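Local coordinates for protein glucose-6-phosphate dehydrogenase (Trypanosoma cruzi, PDB 5AQ1) that oxidises glucose 6-phosphate with NADP+ as the hydride acceptor, the entry step of the pentose phosphate pathway, which supplies NADPH for redox balance, at residues B[371-375]-B[399-403]; B[209-213]-B[272-277]; B[247-253]-B[366-372]. All blocks are in the same frame, centred on the assembly; numbering follows the deposited sequence.

Overall arrangement
All three contacts touch the same glucose 6-phosphate molecule, but from different levels of the fold. Contact 2 is the buried one, its centre about 4 Å from the centre of the chain, where a loop after strand 206-208 meets helix 264-282 through rings and a histidine-carboxylate bond. Contacts 1 and 3 are partly buried and belong to one mixed sheet, in which strands 373-380 and 240-248 are neighbours; they share Glu371 and Arg372, and their centres are about 11 Å apart. Contact 1 is a strand pairing with an amide at the phosphate, while contact 3 adds salt bridges to its backbone bonds. Leu374 and Phe247 of the sheet both pack on Tyr212 of contact 2.

Contact 1 of 3, residues B[371-375]-B[399-403]; sequences ERLLD and RAQPS. With BG6 (6-O-phosphono-beta-D-glucopyranose), chain F.
Leu374 and Gln401 pair across two antiparallel strands; both are buried, and they form the tightly packed part of the contact. Leu374 N gives its hydrogen to Gln401 O at 2.9 Å, while Leu374 O receives Ala400 N at 2.9 Å and, more weakly, Gln401 N. On the side-chain level Leu374 CB lies 3.8 Å from Gln401 CG, and its CD2 methyl rests 3.7 Å from Ala400 CB. With CG anti to the backbone N (chi1 179°), Leu374 carries CD2 over Ala400 CB and against Tyr212. Because Ala400 and Gln401 both face Leu374, the pairing is a classic beta bulge; beyond it the register moves on to Asp375 opposite Arg399, in the large mixed sheet of the C-terminal domain. The bulge sits next to the substrate's phosphate end. Gln401 NE2 donates to BG6 O1P at 2.9 Å, and its OE1 is held by Lys215, which fixes which way round the amide lies. The Arg372 guanidinium stacks over this amide, planes 26° apart, with NH2 3.3 Å from Gln401 CD; its edge is turned to the phosphate, NH2 standing 3.6 Å from BG6 O3P. Toward the solvent side the contact thins out to the exposed Pro402, which follows a cis peptide bond and has its CD beside Arg372 O. There Arg399 bends back on its own segment, NE bonding to Pro402 O and NH2 to Ser403 O.

Contact 2 of 3, residues B[209-213]-B[272-277]; sequences IDHYL and NHLTQI. With BG6 (6-O-phosphono-beta-D-glucopyranose), chain F.
Asp210 and His273 make the polar link between the two segments: His273 ND1 donates to Asp210 OD1 at 2.7 Å. The bond lies near the ring plane and reaches the carboxylate on its syn side, though 32° out of the carboxylate plane. Asp210 gets its carboxylate there by placing CG anti to the backbone N (chi1 -174°), and the same OD1 weakly receives Tyr212 N. A carboxylate behind the imidazole would be expected to fix the ring's rotation.

Ring packing comes next. Tyr212 and His273 form an offset stack with centroids 4.0 Å apart and planes at 19°, and His273 CB adds a CH-pi contact over the tyrosine face. His211 meets His273 obliquely, its ND1 3.5 Å from His273 CE1. These three rings line the glucose 6-phosphate pocket where the coenzyme domain meets helix 264-282. The His-Asp pair resembles the one in related glucose-6-phosphate dehydrogenases, whose histidine is thought to act as the general base at the C1 hydroxyl.

Substrate bonds run along one side of the cluster. His273 NE2 is hydrogen-bonded to BG6 O1 at 2.8 Å; His211 NE2 gives a nearly straight bond to BG6 O2P at 2.7 Å, and Tyr212 OH bonds weakly to BG6 O1P.

The apolar contact is that of Ile277 CD1 at the Tyr212 ring edge. Separately, both Leu213 methyls lie against the amide of Gln276, whose OE1 is bonded to Lys298.

Contact 3 of 3, residues B[247-253]-B[366-372]; sequences FKEKIGT and GKALEER. With BG6 (6-O-phosphono-beta-D-glucopyranose), chain F.
Glu249 and Lys367 lie side by side and point the same way, into the glucose 6-phosphate pocket. Lys367 NZ bonds to Glu249 OE1 at 2.7 Å on the syn lone pair, completing a salt bridge, and also donates to BG6 O3 and O4. The glutamate's other oxygen, OE2, receives the BG6 O4 hydroxyl at 2.6 Å; O4 is thus held by both residues, as acceptor from Lys367 NZ and donor to Glu249 OE2. A bend at the last torsion of Lys367 (chi4 -86°) swings NZ to the sugar, while the Thr253 side chain crosses that of Lys367 at about a right angle, Thr253 CG2 3.6 Å from Lys367 CD.

Underneath, strand 240-248 runs parallel to strand 361-366 in the C-terminal domain sheet, Gly366 N bonding to Phe247 O and Glu249 N to Gly366 O. Past the strand ends Leu369 N closes on Glu249 O at 2.8 Å and Ala368 N on Ile251 O.

Lys248 extends from the strand in another direction. Its aliphatic stem crosses Leu369, with Lys248 CG 3.7 Å from Leu369 CD1. Lys248 NZ is flanked by two acids: Glu371 OE2 at 3.2 Å, met on the anti side, and Glu370 OE1, more weakly.

Contact 1 of 3, residues B[371-375]-B[399-403]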
loop_
_atom_site.group_PDB
_atom_site.type_symbol
_atom_site.label_atom_id
_atom_site.label_comp_id
_atom_site.label_asym_id
_atom_site.label_seq_id
_atom_site.Cartn_x
_atom_site.Cartn_y
_atom_site.Cartn_z
ATOM N N GLU B 371 23.527 -4.706 -31.045
ATOM C CA GLU B 371 24.433 -4.413 -29.936
ATOM C C GLU B 371 24.592 -5.590 -28.984
ATOM O O GLU B 371 23.822 -6.548 -29.018
ATOM C CB GLU B 371 23.945 -3.178 -29.155
ATOM C CG GLU B 371 22.567 -3.324 -28.514
ATOM C CD GLU B 371 22.161 -2.130 -27.657
ATOM O OE1 GLU B 371 22.979 -1.205 -27.473
ATOM O OE2 GLU B 371 21.011 -2.115 -27.159
ATOM N N ARG B 372 25.611 -5.498 -28.140
ATOM C CA ARG B 372 25.761 -6.390 -27.006
ATOM C C ARG B 372 25.102 -5.722 -25.808
ATOM O O ARG B 372 25.428 -4.583 -25.475
ATOM C CB ARG B 372 27.237 -6.651 -26.720
ATOM C CG ARG B 372 27.478 -7.529 -25.501
ATOM C CD ARG B 372 28.786 -8.300 -25.611
ATOM N NE ARG B 372 29.007 -9.151 -24.442
ATOM C CZ ARG B 372 29.563 -8.753 -23.297
ATOM N NH1 ARG B 372 29.978 -7.499 -23.129
ATOM N NH2 ARG B 372 29.707 -9.625 -22.305
ATOM N N LEU B 373 24.163 -6.418 -25.175
ATOM C CA LEU B 373 23.443 -5.860 -24.035
ATOM C C LEU B 373 22.875 -6.933 -23.127
ATOM O O LEU B 373 22.380 -7.962 -23.590
ATOM C CB LEU B 373 22.292 -4.967 -24.511
ATOM C CG LEU B 373 21.445 -4.292 -23.423
ATOM C CD1 LEU B 373 22.276 -3.310 -22.609
ATOM C CD2 LEU B 373 20.248 -3.589 -24.040
ATOM N N LEU B 374 22.972 -6.681 -21.826
ATOM C CA LEU B 374 22.206 -7.410 -20.827
ATOM C C LEU B 374 21.649 -6.379 -19.862
ATOM O O LEU B 374 22.406 -5.783 -19.090
ATOM C CB LEU B 374 23.078 -8.421 -20.077
ATOM C CG LEU B 374 22.385 -9.227 -18.971
ATOM C CD1 LEU B 374 21.324 -10.149 -19.550
ATOM C CD2 LEU B 374 23.410 -10.023 -18.183
ATOM N N ASP B 375 20.340 -6.149 -19.914
ATOM C CA ASP B 375 19.720 -5.231 -18.960
ATOM C C ASP B 375 18.367 -5.698 -18.455
ATOM O O ASP B 375 17.701 -6.545 -19.060
ATOM C CB ASP B 375 19.679 -3.780 -19.497
ATOM C CG ASP B 375 18.611 -3.542 -20.571
ATOM O OD1 ASP B 375 17.860 -4.470 -20.936
ATOM O OD2 ASP B 375 18.525 -2.389 -21.052
ATOM N N ARG B 399 21.676 -2.373 -15.791
ATOM C CA ARG B 399 22.463 -2.843 -16.934
ATOM C C ARG B 399 23.689 -3.599 -16.430
ATOM O O ARG B 399 24.569 -3.013 -15.811
ATOM C CB ARG B 399 22.896 -1.669 -17.823
ATOM C CG ARG B 399 23.548 -2.109 -19.123
ATOM C CD ARG B 399 23.855 -0.948 -20.051
ATOM N NE ARG B 399 24.858 -0.046 -19.485
ATOM C CZ ARG B 399 24.725 1.274 -19.346
ATOM N NH1 ARG B 399 23.624 1.908 -19.740
ATOM N NH2 ARG B 399 25.719 1.980 -18.813
ATOM N N ALA B 400 23.731 -4.901 -16.688
ATOM C CA ALA B 400 24.833 -5.738 -16.224
ATOM C C ALA B 400 26.038 -5.644 -17.149
ATOM O O ALA B 400 27.175 -5.768 -16.698
ATOM C CB ALA B 400 24.379 -7.182 -16.089
ATOM N N GLN B 401 25.781 -5.444 -18.442
ATOM C CA GLN B 401 26.847 -5.231 -19.424
ATOM C C GLN B 401 26.284 -4.645 -20.726
ATOM O O GLN B 401 25.134 -4.907 -21.066
ATOM C CB GLN B 401 27.571 -6.551 -19.724
ATOM C CG GLN B 401 26.762 -7.528 -20.572
ATOM C CD GLN B 401 27.127 -8.983 -20.341
ATOM O OE1 GLN B 401 27.891 -9.314 -19.430
ATOM N NE2 GLN B 401 26.572 -9.863 -21.168
ATOM N N PRO B 402 27.072 -3.855 -21.456
ATOM C CA PRO B 402 28.386 -3.394 -21.036
ATOM C C PRO B 402 28.260 -2.196 -20.108
ATOM O O PRO B 402 27.151 -1.715 -19.872
ATOM C CB PRO B 402 29.021 -2.959 -22.352
ATOM C CG PRO B 402 27.875 -2.451 -23.149
ATOM C CD PRO B 402 26.711 -3.331 -22.787
ATOM N N SER B 403 29.392 -1.723 -19.595
ATOM C CA SER B 403 29.438 -0.522 -18.768
ATOM C C SER B 403 28.373 -0.579 -17.676
ATOM O O SER B 403 27.418 0.203 -17.667
ATOM C CB SER B 403 29.259 0.719 -19.643
ATOM O OG SER B 403 29.347 1.896 -18.866
HETATM C C1 BG6 F . 26.898 -18.884 -22.629
HETATM C C2 BG6 F . 26.043 -19.247 -23.841
HETATM O O1 BG6 F . 26.409 -19.551 -21.458
HETATM O O5 BG6 F . 26.853 -17.470 -22.415
HETATM C C3 BG6 F . 26.535 -18.480 -25.057
HETATM O O2 BG6 F . 26.100 -20.656 -24.089
HETATM C C4 BG6 F . 26.496 -16.994 -24.740
HETATM O O3 BG6 F . 25.734 -18.752 -26.212
HETATM C C5 BG6 F . 27.360 -16.713 -23.518
HETATM O O4 BG6 F . 26.954 -16.253 -25.871
HETATM C C6 BG6 F . 27.377 -15.225 -23.179
HETATM O O6 BG6 F . 28.029 -15.001 -21.929
HETATM P P BG6 F . 28.482 -13.514 -21.513
HETATM O O1P BG6 F . 27.224 -12.684 -21.619
HETATM O O2P BG6 F . 28.975 -13.652 -20.100
HETATM O O3P BG6 F . 29.550 -13.176 -22.526
HETATM O O HOH W 1 24.843 -9.614 -23.586
#

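Contact 2 of 3, residues B[209-213]-B[272-277]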
loop_
_atom_site.group_PDB
_atom_site.type_symbol
_atom_site.label_atom_id
_atom_site.label_comp_id
_atom_site.label_asym_id
_atom_site.label_seq_id
_atom_site.Cartn_x
_atom_site.Cartn_y
_atom_site.Cartn_z
ATOM N N ILE B 209 26.950 -24.527 -12.240
ATOM C CA ILE B 209 27.240 -23.168 -12.674
ATOM C C ILE B 209 26.119 -22.613 -13.538
ATOM O O ILE B 209 25.654 -23.271 -14.469
ATOM C CB ILE B 209 28.543 -23.088 -13.506
ATOM C CG1 ILE B 209 29.764 -23.399 -12.636
ATOM C CG2 ILE B 209 28.692 -21.711 -14.156
ATOM C CD1 ILE B 209 30.205 -22.270 -11.724
ATOM N N ASP B 210 25.684 -21.406 -13.194
ATOM C CA ASP B 210 25.056 -20.500 -14.146
ATOM C C ASP B 210 25.829 -19.199 -14.006
ATOM O O ASP B 210 25.630 -18.454 -13.043
ATOM C CB ASP B 210 23.573 -20.297 -13.848
ATOM C CG ASP B 210 22.873 -19.481 -14.918
ATOM O OD1 ASP B 210 23.466 -18.498 -15.423
ATOM O OD2 ASP B 210 21.723 -19.823 -15.255
ATOM N N HIS B 211 26.713 -18.927 -14.960
ATOM C CA HIS B 211 27.753 -17.925 -14.739
ATOM C C HIS B 211 27.228 -16.492 -14.659
ATOM O O HIS B 211 27.933 -15.605 -14.190
ATOM C CB HIS B 211 28.898 -18.069 -15.755
ATOM C CG HIS B 211 28.696 -17.319 -17.032
ATOM N ND1 HIS B 211 28.008 -17.843 -18.105
ATOM C CD2 HIS B 211 29.125 -16.096 -17.423
ATOM C CE1 HIS B 211 28.005 -16.968 -19.095
ATOM N NE2 HIS B 211 28.677 -15.898 -18.705
ATOM N N TYR B 212 25.986 -16.272 -15.079
ATOM C CA TYR B 212 25.359 -14.960 -14.912
ATOM C C TYR B 212 25.192 -14.568 -13.441
ATOM O O TYR B 212 25.198 -13.380 -13.115
ATOM C CB TYR B 212 24.028 -14.895 -15.668
ATOM C CG TYR B 212 24.194 -14.441 -17.103
ATOM C CD1 TYR B 212 25.259 -14.896 -17.885
ATOM C CD2 TYR B 212 23.297 -13.552 -17.677
ATOM C CE1 TYR B 212 25.420 -14.475 -19.191
ATOM C CE2 TYR B 212 23.450 -13.133 -18.987
ATOM C CZ TYR B 212 24.515 -13.593 -19.736
ATOM O OH TYR B 212 24.668 -13.172 -21.036
ATOM N N LEU B 213 25.093 -15.563 -12.558
ATOM C CA LEU B 213 25.025 -15.319 -11.112
ATOM C C LEU B 213 26.335 -14.816 -10.492
ATOM O O LEU B 213 26.371 -14.504 -9.301
ATOM C CB LEU B 213 24.579 -16.586 -10.380
ATOM C CG LEU B 213 23.193 -17.137 -10.712
ATOM C CD1 LEU B 213 22.979 -18.459 -9.988
ATOM C CD2 LEU B 213 22.103 -16.136 -10.344
ATOM N N ASN B 272 18.180 -20.690 -18.593
ATOM C CA ASN B 272 19.139 -20.614 -17.497
ATOM C C ASN B 272 19.424 -19.171 -17.070
ATOM O O ASN B 272 18.961 -18.738 -16.017
ATOM C CB ASN B 272 20.427 -21.385 -17.837
ATOM C CG ASN B 272 20.858 -21.212 -19.284
ATOM O OD1 ASN B 272 21.322 -20.142 -19.679
ATOM N ND2 ASN B 272 20.709 -22.266 -20.083
ATOM N N HIS B 273 20.161 -18.421 -17.883
ATOM C CA HIS B 273 20.646 -17.104 -17.467
ATOM C C HIS B 273 19.511 -16.148 -17.104
ATOM O O HIS B 273 19.508 -15.554 -16.027
ATOM C CB HIS B 273 21.500 -16.463 -18.564
ATOM C CG HIS B 273 22.720 -17.251 -18.927
ATOM N ND1 HIS B 273 23.574 -17.780 -17.982
ATOM C CD2 HIS B 273 23.242 -17.579 -20.131
ATOM C CE1 HIS B 273 24.565 -18.407 -18.590
ATOM N NE2 HIS B 273 24.387 -18.300 -19.894
ATOM N N LEU B 274 18.549 -16.003 -18.010
ATOM C CA LEU B 274 17.479 -15.024 -17.838
ATOM C C LEU B 274 16.403 -15.497 -16.857
ATOM O O LEU B 274 15.759 -14.673 -16.201
ATOM C CB LEU B 274 16.860 -14.658 -19.190
ATOM C CG LEU B 274 17.833 -14.188 -20.282
ATOM C CD1 LEU B 274 17.059 -13.556 -21.432
ATOM C CD2 LEU B 274 18.876 -13.210 -19.756
ATOM N N THR B 275 16.214 -16.809 -16.753
ATOM C CA THR B 275 15.313 -17.373 -15.751
ATOM C C THR B 275 15.895 -17.210 -14.345
ATOM O O THR B 275 15.158 -16.997 -13.387
ATOM C CB THR B 275 15.016 -18.857 -16.038
ATOM O OG1 THR B 275 14.424 -18.979 -17.334
ATOM C CG2 THR B 275 14.059 -19.443 -14.994
ATOM N N GLN B 276 17.216 -17.310 -14.221
ATOM C CA GLN B 276 17.889 -17.027 -12.950
ATOM C C GLN B 276 17.630 -15.585 -12.524
ATOM O O GLN B 276 17.257 -15.319 -11.379
ATOM C CB GLN B 276 19.396 -17.270 -13.064
ATOM C CG GLN B 276 19.808 -18.723 -12.900
ATOM C CD GLN B 276 19.589 -19.241 -11.494
ATOM O OE1 GLN B 276 19.487 -18.468 -10.539
ATOM N NE2 GLN B 276 19.519 -20.560 -11.356
ATOM N N ILE B 277 17.835 -14.660 -13.458
ATOM C CA ILE B 277 17.543 -13.249 -13.221
ATOM C C ILE B 277 16.063 -13.070 -12.877
ATOM O O ILE B 277 15.728 -12.356 -11.934
ATOM C CB ILE B 277 17.939 -12.378 -14.435
ATOM C CG1 ILE B 277 19.466 -12.288 -14.529
ATOM C CG2 ILE B 277 17.350 -10.979 -14.324
ATOM C CD1 ILE B 277 19.979 -11.798 -15.863
HETATM C C1 BG6 F . 26.898 -18.884 -22.629
HETATM C C2 BG6 F . 26.043 -19.247 -23.841
HETATM O O1 BG6 F . 26.409 -19.551 -21.458
HETATM O O5 BG6 F . 26.853 -17.470 -22.415
HETATM C C3 BG6 F . 26.535 -18.480 -25.057
HETATM O O2 BG6 F . 26.100 -20.656 -24.089
HETATM C C4 BG6 F . 26.496 -16.994 -24.740
HETATM O O3 BG6 F . 25.734 -18.752 -26.212
HETATM C C5 BG6 F . 27.360 -16.713 -23.518
HETATM O O4 BG6 F . 26.954 -16.253 -25.871
HETATM C C6 BG6 F . 27.377 -15.225 -23.179
HETATM O O6 BG6 F . 28.029 -15.001 -21.929
HETATM P P BG6 F . 28.482 -13.514 -21.513
HETATM O O1P BG6 F . 27.224 -12.684 -21.619
HETATM O O2P BG6 F . 28.975 -13.652 -20.100
HETATM O O3P BG6 F . 29.550 -13.176 -22.526
#

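Contact 3 of 3, residues B[247-253]-B[366-372]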
loop_
_atom_site.group_PDB
_atom_site.type_symbol
_atom_site.label_atom_id
_atom_site.label_comp_id
_atom_site.label_asym_id
_atom_site.label_seq_id
_atom_site.Cartn_x
_atom_site.Cartn_y
_atom_site.Cartn_z
ATOM N N PHE B 247 18.547 -9.751 -23.491
ATOM C CA PHE B 247 19.866 -10.266 -23.840
ATOM C C PHE B 247 20.083 -10.023 -25.329
ATOM O O PHE B 247 19.275 -10.446 -26.153
ATOM C CB PHE B 247 19.946 -11.761 -23.508
ATOM C CG PHE B 247 21.139 -12.466 -24.093
ATOM C CD1 PHE B 247 21.080 -13.015 -25.370
ATOM C CD2 PHE B 247 22.311 -12.612 -23.363
ATOM C CE1 PHE B 247 22.170 -13.679 -25.914
ATOM C CE2 PHE B 247 23.408 -13.274 -23.906
ATOM C CZ PHE B 247 23.335 -13.810 -25.178
ATOM N N LYS B 248 21.165 -9.329 -25.667
ATOM C CA LYS B 248 21.545 -9.113 -27.062
ATOM C C LYS B 248 23.029 -9.382 -27.258
ATOM O O LYS B 248 23.836 -9.116 -26.369
ATOM C CB LYS B 248 21.265 -7.679 -27.488
ATOM C CG LYS B 248 19.839 -7.202 -27.303
ATOM C CD LYS B 248 19.698 -5.837 -27.950
ATOM C CE LYS B 248 18.399 -5.144 -27.590
ATOM N NZ LYS B 248 18.440 -3.740 -28.087
ATOM N N GLU B 249 23.374 -9.913 -28.427
ATOM C CA GLU B 249 24.765 -10.100 -28.824
ATOM C C GLU B 249 24.913 -9.720 -30.284
ATOM O O GLU B 249 23.980 -9.900 -31.074
ATOM C CB GLU B 249 25.201 -11.554 -28.624
ATOM C CG GLU B 249 25.676 -11.876 -27.217
ATOM C CD GLU B 249 26.076 -13.335 -27.050
ATOM O OE1 GLU B 249 25.804 -14.149 -27.957
ATOM O OE2 GLU B 249 26.659 -13.679 -26.001
ATOM N N LYS B 250 26.080 -9.188 -30.635
ATOM C CA LYS B 250 26.404 -8.908 -32.030
ATOM C C LYS B 250 26.883 -10.183 -32.716
ATOM O O LYS B 250 26.605 -10.399 -33.894
ATOM C CB LYS B 250 27.478 -7.828 -32.131
ATOM C CG LYS B 250 27.092 -6.510 -31.477
ATOM C CD LYS B 250 28.044 -5.390 -31.864
ATOM C CE LYS B 250 27.694 -4.803 -33.222
ATOM N NZ LYS B 250 28.813 -4.004 -33.796
ATOM N N ILE B 251 27.602 -11.021 -31.974
ATOM C CA ILE B 251 28.126 -12.271 -32.524
ATOM C C ILE B 251 27.011 -13.202 -32.991
ATOM O O ILE B 251 25.892 -13.157 -32.476
ATOM C CB ILE B 251 29.031 -13.029 -31.523
ATOM C CG1 ILE B 251 28.293 -13.332 -30.211
ATOM C CG2 ILE B 251 30.302 -12.236 -31.252
ATOM C CD1 ILE B 251 28.939 -14.434 -29.397
ATOM N N GLY B 252 27.332 -14.032 -33.979
ATOM C CA GLY B 252 26.413 -15.040 -34.489
ATOM C C GLY B 252 26.769 -16.389 -33.911
ATOM O O GLY B 252 27.396 -16.470 -32.856
ATOM N N THR B 253 26.364 -17.444 -34.613
ATOM C CA THR B 253 26.609 -18.821 -34.190
ATOM C C THR B 253 27.455 -19.570 -35.223
ATOM O O THR B 253 27.413 -20.798 -35.294
ATOM C CB THR B 253 25.279 -19.573 -33.998
ATOM O OG1 THR B 253 24.522 -19.512 -35.209
ATOM C CG2 THR B 253 24.465 -18.955 -32.872
ATOM N N GLY B 366 18.584 -12.603 -28.114
ATOM C CA GLY B 366 18.935 -12.806 -29.510
ATOM C C GLY B 366 20.414 -12.653 -29.790
ATOM O O GLY B 366 21.106 -11.885 -29.122
ATOM N N LYS B 367 20.888 -13.408 -30.777
ATOM C CA LYS B 367 22.233 -13.255 -31.316
ATOM C C LYS B 367 22.125 -12.576 -32.680
ATOM O O LYS B 367 21.033 -12.487 -33.249
ATOM C CB LYS B 367 22.921 -14.619 -31.428
ATOM C CG LYS B 367 23.293 -15.232 -30.081
ATOM C CD LYS B 367 23.936 -16.605 -30.235
ATOM C CE LYS B 367 24.297 -17.225 -28.889
ATOM N NZ LYS B 367 25.637 -16.805 -28.386
ATOM N N ALA B 368 23.254 -12.087 -33.189
ATOM C CA ALA B 368 23.296 -11.348 -34.454
ATOM C C ALA B 368 22.375 -10.122 -34.447
ATOM O O ALA B 368 21.633 -9.884 -35.404
ATOM C CB ALA B 368 22.961 -12.270 -35.622
ATOM N N LEU B 369 22.445 -9.340 -33.370
ATOM C CA LEU B 369 21.645 -8.121 -33.233
ATOM C C LEU B 369 22.524 -6.863 -33.326
ATOM O O LEU B 369 23.730 -6.966 -33.541
ATOM C CB LEU B 369 20.870 -8.159 -31.912
ATOM C CG LEU B 369 19.788 -9.235 -31.794
ATOM C CD1 LEU B 369 19.210 -9.235 -30.390
ATOM C CD2 LEU B 369 18.683 -9.030 -32.820
ATOM N N GLU B 370 21.918 -5.684 -33.177
ATOM C CA GLU B 370 22.651 -4.410 -33.318
ATOM C C GLU B 370 23.668 -4.093 -32.216
ATOM O O GLU B 370 24.566 -3.280 -32.428
ATOM C CB GLU B 370 21.724 -3.189 -33.510
ATOM C CG GLU B 370 20.259 -3.313 -33.109
ATOM C CD GLU B 370 20.034 -3.649 -31.648
ATOM O OE1 GLU B 370 20.064 -2.732 -30.802
ATOM O OE2 GLU B 370 19.785 -4.833 -31.355
ATOM N N GLU B 371 23.527 -4.706 -31.045
ATOM C CA GLU B 371 24.433 -4.413 -29.936
ATOM C C GLU B 371 24.592 -5.590 -28.984
ATOM O O GLU B 371 23.822 -6.548 -29.018
ATOM C CB GLU B 371 23.945 -3.178 -29.155
ATOM C CG GLU B 371 22.567 -3.324 -28.514
ATOM C CD GLU B 371 22.161 -2.130 -27.657
ATOM O OE1 GLU B 371 22.979 -1.205 -27.473
ATOM O OE2 GLU B 371 21.011 -2.115 -27.159
ATOM N N ARG B 372 25.611 -5.498 -28.140
ATOM C CA ARG B 372 25.761 -6.390 -27.006
ATOM C C ARG B 372 25.102 -5.722 -25.808
ATOM O O ARG B 372 25.428 -4.583 -25.475
ATOM C CB ARG B 372 27.237 -6.651 -26.720
ATOM C CG ARG B 372 27.478 -7.529 -25.501
ATOM C CD ARG B 372 28.786 -8.300 -25.611
ATOM N NE ARG B 372 29.007 -9.151 -24.442
ATOM C CZ ARG B 372 29.563 -8.753 -23.297
ATOM N NH1 ARG B 372 29.978 -7.499 -23.129
ATOM N NH2 ARG B 372 29.707 -9.625 -22.305
HETATM C C1 BG6 F . 26.898 -18.884 -22.629
HETATM C C2 BG6 F . 26.043 -19.247 -23.841
HETATM O O1 BG6 F . 26.409 -19.551 -21.458
HETATM O O5 BG6 F . 26.853 -17.470 -22.415
HETATM C C3 BG6 F . 26.535 -18.480 -25.057
HETATM O O2 BG6 F . 26.100 -20.656 -24.089
HETATM C C4 BG6 F . 26.496 -16.994 -24.740
HETATM O O3 BG6 F . 25.734 -18.752 -26.212
HETATM C C5 BG6 F . 27.360 -16.713 -23.518
HETATM O O4 BG6 F . 26.954 -16.253 -25.871
HETATM C C6 BG6 F . 27.377 -15.225 -23.179
HETATM O O6 BG6 F . 28.029 -15.001 -21.929
HETATM P P BG6 F . 28.482 -13.514 -21.513
HETATM O O1P BG6 F . 27.224 -12.684 -21.619
HETATM O O2P BG6 F . 28.975 -13.652 -20.100
HETATM O O3P BG6 F . 29.550 -13.176 -22.526
HETATM O O HOH W 2 26.728 -11.671 -24.032
HETATM O O HOH W 3 25.077 -8.580 -35.425
HETATM O O HOH W 4 27.675 -17.703 -30.515
#